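Local coordinates for BH0493 protein (Bacillus halodurans C-125, PDB 2QEE) that binds zinc and, as a member of the amidohydrolase superfamily, probably acts as a uronate isomerase, at residues R305-H309 / E338-R343; M260-K264 / D276-A281. All blocks are in the same frame, centred on the assembly; numbering follows the deposited sequence.

Contact 1 of 2, residues R305-H309 / E338-R343; sequences RENQH and EMTRMR
At the interface of the three-chain assembly, two elements on the outside of the amidohydrolase (beta/alpha)8 barrel meet: helix 308-317 supplies Gln308 and His309, the turn before it Arg305, and helix 333-347 the other side. Arg305 forms a side-on ion pair with Glu338: NE donates to Glu338 OE1 and NH2 to Glu338 OE2, the latter at 2.8 Å and nearly straight at 176°. The two planes are nearly coplanar, 22° apart, which suits the two-nitrogen grip. Glu338 reaches it with CG wedged between its own backbone N and carbonyl carbon (chi1 73°). Each charge also pairs across the trimer, Arg305 with Glu338 of the third subunit and Glu338 with Arg305 of the second; a bound magnesium ion lies about 4 Å from the Glu338 side chain, near Glu334. Further along, Met339 lies against the bent chain of Gln308, its CE 3.2 Å from Gln308 OE1, while the amide nitrogen donates to Met302 O and Ser304 O. Met342 SD approaches the edge of the His309 ring, 5.0 Å from its centroid. Arg343 NH2 bonds Gly325 O, and water 2 joins the helices, donating to Gln308 O and Gln308 OE1 and accepting from Arg343 NE at 3.0 Å.

Contact 2 of 2, residues M260-K264 / D276-A281; sequences MIGVK and DFVGKA
Lys264 and Phe277 pair through both backbone groups, as the hydrogen-bonded pair where strand 277-278 joins the end of strand 257-264. Phe277 N donates to Lys264 O at 2.8 Å and almost straight (178°), whereas Lys264 N meets Phe277 O from well above the carbonyl plane, 60° out of it. One residue on, Val263 faces Val278 as a non-hydrogen-bonded pair, and the next bond runs from Gly279 N to Gly262 O at 3.0 Å. The same Gly262 oxygen receives a CA-H...O contact from Val278 CA. Gly262 interrupts the strand with a positive phi (127°), a conformation in which a side chain would jam against the preceding carbonyl oxygen.

Side-chain contact is sparse. Val263 CG2, anti to the backbone N, rests against Asp276 CB at 3.9 Å, and beyond the kink Ile261 CG2 touches Ala281 CB at 3.6 Å. Asp276 turns its carboxylate to its own loop, bonding Arg266 N and the Lys265 ammonium. The extended Lys264 sends NZ to Glu287 of the third subunit, where Phe277 and Val278 also pack on Val313.

Farther out, strands 222-226 and 298-302 flank strand 257-264 in parallel, through Met260 and Gly262 on one side and Ile261 on the other. The bound zinc lies about 9 Å from the Val263 side chain. Segment 260-264 thus ends a barrel strand and 276-281 returns as a hairpin arm at the C-terminal, metal-binding end of the (beta/alpha)8 barrel of the amidohydrolase superfamily.

In the fold
Followed from the N terminus, the chain first meets contact 2, where strand 257-264 ends and, after eleven residues without helix or strand, 276-281 folds back on it. That loop is closed before contact 1 opens, so the two stand in series and neither encloses the other. After helix 284-292 and strand 298-302 the chain reaches 305-309; strand 321-323 and the start of helix 333-347 then follow before 338-343 closes the second loop. The centres are about 16 Å apart, yet Asn307 ND2 probably bonds Ala281 O, joining the hairpin arm to the turn before helix 308-317. Both contacts also touch the third subunit, tying barrel strands and outer helices into the trimer.

Contact 1 of 2, residues R305-H309 / E338-R343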
loop_
_atom_site.group_PDB
_atom_site.type_symbol
_atom_site.label_atom_id
_atom_site.label_comp_id
_atom_site.label_asym_id
_atom_site.label_seq_id
_atom_site.Cartn_x
_atom_site.Cartn_y
_atom_site.Cartn_z
ATOM N N ARG C 305 -4.903 3.578 5.242
ATOM C CA ARG C 305 -4.582 2.491 4.323
ATOM C C ARG C 305 -3.397 1.715 4.888
ATOM O O ARG C 305 -3.311 0.489 4.742
ATOM C CB ARG C 305 -4.200 3.056 2.936
ATOM C CG ARG C 305 -3.968 1.951 1.905
ATOM C CD ARG C 305 -3.437 2.598 0.603
ATOM N NE ARG C 305 -3.261 1.516 -0.371
ATOM C CZ ARG C 305 -2.419 1.564 -1.393
ATOM N NH1 ARG C 305 -1.668 2.653 -1.567
ATOM N NH2 ARG C 305 -2.400 0.563 -2.270
ATOM N N GLU C 306 -2.472 2.438 5.535
ATOM C CA GLU C 306 -1.167 1.909 5.891
ATOM C C GLU C 306 -1.225 1.023 7.170
ATOM O O GLU C 306 -0.229 0.376 7.543
ATOM C CB GLU C 306 -0.146 3.039 6.069
ATOM C CG GLU C 306 0.320 3.579 4.741
ATOM C CD GLU C 306 -0.775 4.270 3.939
ATOM O OE1 GLU C 306 -1.476 5.131 4.530
ATOM O OE2 GLU C 306 -0.819 4.032 2.694
ATOM N N ASN C 307 -2.406 1.020 7.821
ATOM C CA ASN C 307 -2.635 0.088 8.962
ATOM C C ASN C 307 -3.254 -1.276 8.566
ATOM O O ASN C 307 -3.380 -2.153 9.410
ATOM C CB ASN C 307 -3.568 0.741 10.023
ATOM C CG ASN C 307 -2.845 1.684 10.977
ATOM O OD1 ASN C 307 -3.333 2.803 11.199
ATOM N ND2 ASN C 307 -1.732 1.252 11.584
ATOM N N GLN C 308 -3.735 -1.399 7.334
ATOM C CA GLN C 308 -4.677 -2.523 7.054
ATOM C C GLN C 308 -3.960 -3.831 7.079
ATOM O O GLN C 308 -4.448 -4.782 7.687
ATOM C CB GLN C 308 -5.385 -2.342 5.679
ATOM C CG GLN C 308 -6.224 -1.013 5.610
ATOM C CD GLN C 308 -7.212 -0.919 6.847
ATOM O OE1 GLN C 308 -7.741 -1.927 7.308
ATOM N NE2 GLN C 308 -7.446 0.292 7.360
ATOM N N HIS C 309 -2.773 -3.919 6.446
ATOM C CA HIS C 309 -2.129 -5.234 6.408
ATOM C C HIS C 309 -1.783 -5.711 7.827
ATOM O O HIS C 309 -2.009 -6.870 8.216
ATOM C CB HIS C 309 -0.879 -5.168 5.521
ATOM C CG HIS C 309 -0.093 -6.442 5.539
ATOM N ND1 HIS C 309 0.918 -6.648 6.437
ATOM C CD2 HIS C 309 -0.208 -7.584 4.821
ATOM C CE1 HIS C 309 1.424 -7.852 6.263
ATOM N NE2 HIS C 309 0.763 -8.445 5.285
ATOM N N GLU C 338 -8.209 -4.499 -2.292
ATOM C CA GLU C 338 -6.950 -4.941 -1.671
ATOM C C GLU C 338 -7.154 -5.433 -0.244
ATOM O O GLU C 338 -6.570 -6.474 0.125
ATOM C CB GLU C 338 -5.842 -3.890 -1.771
ATOM C CG GLU C 338 -6.025 -2.662 -0.828
ATOM C CD GLU C 338 -4.819 -1.659 -0.940
ATOM O OE1 GLU C 338 -4.523 -0.949 0.055
ATOM O OE2 GLU C 338 -4.192 -1.566 -2.030
ATOM N N MET C 339 -8.004 -4.748 0.543
ATOM C CA MET C 339 -8.193 -5.137 1.915
ATOM C C MET C 339 -8.849 -6.519 1.986
ATOM O O MET C 339 -8.443 -7.334 2.780
ATOM C CB MET C 339 -9.096 -4.101 2.600
ATOM C CG MET C 339 -8.334 -2.823 3.021
ATOM S SD MET C 339 -9.527 -1.645 3.770
ATOM C CE MET C 339 -10.026 -2.602 5.242
ATOM N N THR C 340 -9.902 -6.746 1.200
ATOM C CA THR C 340 -10.659 -7.994 1.237
ATOM C C THR C 340 -9.749 -9.178 0.834
ATOM O O THR C 340 -9.821 -10.239 1.422
ATOM C CB THR C 340 -11.960 -7.861 0.393
ATOM O OG1 THR C 340 -12.748 -6.760 0.930
ATOM C CG2 THR C 340 -12.818 -9.126 0.441
ATOM N N ARG C 341 -8.889 -8.962 -0.161
ATOM C CA ARG C 341 -7.967 -10.004 -0.591
ATOM C C ARG C 341 -6.939 -10.317 0.496
ATOM O O ARG C 341 -6.684 -11.488 0.792
ATOM C CB ARG C 341 -7.286 -9.591 -1.925
ATOM C CG ARG C 341 -8.303 -9.647 -3.078
ATOM C CD ARG C 341 -7.764 -9.171 -4.390
ATOM N NE ARG C 341 -8.825 -9.305 -5.413
ATOM C CZ ARG C 341 -9.074 -10.459 -6.076
ATOM N NH1 ARG C 341 -8.294 -11.558 -5.890
ATOM N NH2 ARG C 341 -10.067 -10.507 -6.932
ATOM N N MET C 342 -6.317 -9.294 1.079
ATOM C CA MET C 342 -5.342 -9.494 2.163
ATOM C C MET C 342 -5.995 -10.237 3.331
ATOM O O MET C 342 -5.445 -11.201 3.857
ATOM C CB MET C 342 -4.730 -8.171 2.691
ATOM C CG MET C 342 -3.822 -7.462 1.636
ATOM S SD MET C 342 -2.984 -6.078 2.429
ATOM C CE MET C 342 -4.297 -4.864 2.712
ATOM N N ARG C 343 -7.211 -9.805 3.644
ATOM C CA ARG C 343 -7.932 -10.413 4.756
ATOM C C ARG C 343 -8.229 -11.903 4.472
ATOM O O ARG C 343 -7.996 -12.750 5.315
ATOM C CB ARG C 343 -9.226 -9.644 5.009
ATOM C CG ARG C 343 -8.918 -8.291 5.668
ATOM C CD ARG C 343 -10.144 -7.421 5.631
ATOM N NE ARG C 343 -9.920 -6.244 6.470
ATOM C CZ ARG C 343 -10.931 -5.428 6.809
ATOM N NH1 ARG C 343 -12.146 -5.663 6.345
ATOM N NH2 ARG C 343 -10.746 -4.409 7.677
HETATM O O HOH W 1 -4.929 -1.353 2.656
HETATM O O HOH W 2 -7.550 -4.665 7.430
#

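Contact 2 of 2, residues M260-K264 / D276-A281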
loop_
_atom_site.group_PDB
_atom_site.type_symbol
_atom_site.label_atom_id
_atom_site.label_comp_id
_atom_site.label_asym_id
_atom_site.label_seq_id
_atom_site.Cartn_x
_atom_site.Cartn_y
_atom_site.Cartn_z
ATOM N N MET C 260 -12.806 2.209 16.565
ATOM C CA MET C 260 -12.645 2.686 15.196
ATOM C C MET C 260 -11.506 3.702 15.234
ATOM O O MET C 260 -11.706 4.806 15.725
ATOM C CB MET C 260 -13.970 3.287 14.738
ATOM C CG MET C 260 -15.090 2.215 14.900
ATOM S SD MET C 260 -16.666 2.710 14.198
ATOM C CE MET C 260 -16.670 4.478 14.199
ATOM N N ILE C 261 -10.320 3.305 14.746
ATOM C CA ILE C 261 -9.122 4.025 15.096
ATOM C C ILE C 261 -8.565 4.754 13.850
ATOM O O ILE C 261 -8.464 4.158 12.782
ATOM C CB ILE C 261 -8.065 3.051 15.619
ATOM C CG1 ILE C 261 -8.519 2.409 16.957
ATOM C CG2 ILE C 261 -6.704 3.801 15.811
ATOM C CD1 ILE C 261 -7.746 1.101 17.323
ATOM N N GLY C 262 -8.175 6.025 14.000
ATOM C CA GLY C 262 -7.378 6.682 12.937
ATOM C C GLY C 262 -7.949 8.012 12.455
ATOM O O GLY C 262 -7.344 8.653 11.585
ATOM N N VAL C 263 -9.041 8.472 13.068
ATOM C CA VAL C 263 -9.698 9.710 12.618
ATOM C C VAL C 263 -9.070 10.895 13.355
ATOM O O VAL C 263 -8.942 10.871 14.586
ATOM C CB VAL C 263 -11.251 9.679 12.813
ATOM C CG1 VAL C 263 -11.656 9.475 14.289
ATOM C CG2 VAL C 263 -11.851 10.935 12.245
ATOM N N LYS C 264 -8.611 11.862 12.585
ATOM C CA LYS C 264 -8.098 13.122 13.146
ATOM C C LYS C 264 -9.224 14.180 13.001
ATOM O O LYS C 264 -9.530 14.663 11.912
ATOM C CB LYS C 264 -6.806 13.522 12.403
ATOM C CG LYS C 264 -6.238 14.872 12.911
ATOM C CD LYS C 264 -4.766 15.056 12.432
ATOM C CE LYS C 264 -4.119 16.229 13.181
ATOM N NZ LYS C 264 -2.868 16.703 12.527
ATOM N N ASP C 276 -12.960 16.045 8.822
ATOM C CA ASP C 276 -12.114 15.101 9.581
ATOM C C ASP C 276 -11.092 14.449 8.652
ATOM O O ASP C 276 -11.396 14.222 7.473
ATOM C CB ASP C 276 -12.986 14.017 10.195
ATOM C CG ASP C 276 -13.915 14.549 11.309
ATOM O OD1 ASP C 276 -13.715 15.669 11.841
ATOM O OD2 ASP C 276 -14.806 13.777 11.703
ATOM N N PHE C 277 -9.900 14.177 9.182
ATOM C CA PHE C 277 -8.789 13.675 8.408
ATOM C C PHE C 277 -8.388 12.303 8.982
ATOM O O PHE C 277 -9.148 11.685 9.807
ATOM C CB PHE C 277 -7.674 14.766 8.434
ATOM C CG PHE C 277 -6.435 14.487 7.564
ATOM C CD1 PHE C 277 -6.501 13.947 6.274
ATOM C CD2 PHE C 277 -5.167 14.835 8.057
ATOM C CE1 PHE C 277 -5.311 13.765 5.490
ATOM C CE2 PHE C 277 -3.995 14.676 7.260
ATOM C CZ PHE C 277 -4.086 14.075 6.002
ATOM N N VAL C 278 -7.265 11.796 8.500
ATOM C CA VAL C 278 -6.792 10.455 8.840
ATOM C C VAL C 278 -5.301 10.451 9.225
ATOM O O VAL C 278 -4.509 11.289 8.719
ATOM C CB VAL C 278 -7.022 9.549 7.586
ATOM C CG1 VAL C 278 -6.205 10.029 6.369
ATOM C CG2 VAL C 278 -6.692 8.030 7.926
ATOM N N GLY C 279 -4.885 9.506 10.076
ATOM C CA GLY C 279 -3.447 9.300 10.338
ATOM C C GLY C 279 -3.246 7.823 10.622
ATOM O O GLY C 279 -4.175 7.161 11.121
ATOM N N LYS C 280 -2.046 7.343 10.311
ATOM C CA LYS C 280 -1.634 5.988 10.682
ATOM C C LYS C 280 -1.482 5.920 12.208
ATOM O O LYS C 280 -0.933 6.828 12.810
ATOM C CB LYS C 280 -0.329 5.586 9.976
ATOM C CG LYS C 280 0.021 4.069 10.171
ATOM C CD LYS C 280 1.375 3.844 9.588
ATOM C CE LYS C 280 1.768 2.355 9.710
ATOM N NZ LYS C 280 3.122 2.120 9.164
ATOM N N ALA C 281 -1.971 4.829 12.805
ATOM C CA ALA C 281 -1.887 4.652 14.278
ATOM C C ALA C 281 -0.791 3.622 14.579
ATOM O O ALA C 281 -0.458 2.735 13.737
ATOM C CB ALA C 281 -3.290 4.125 14.891
#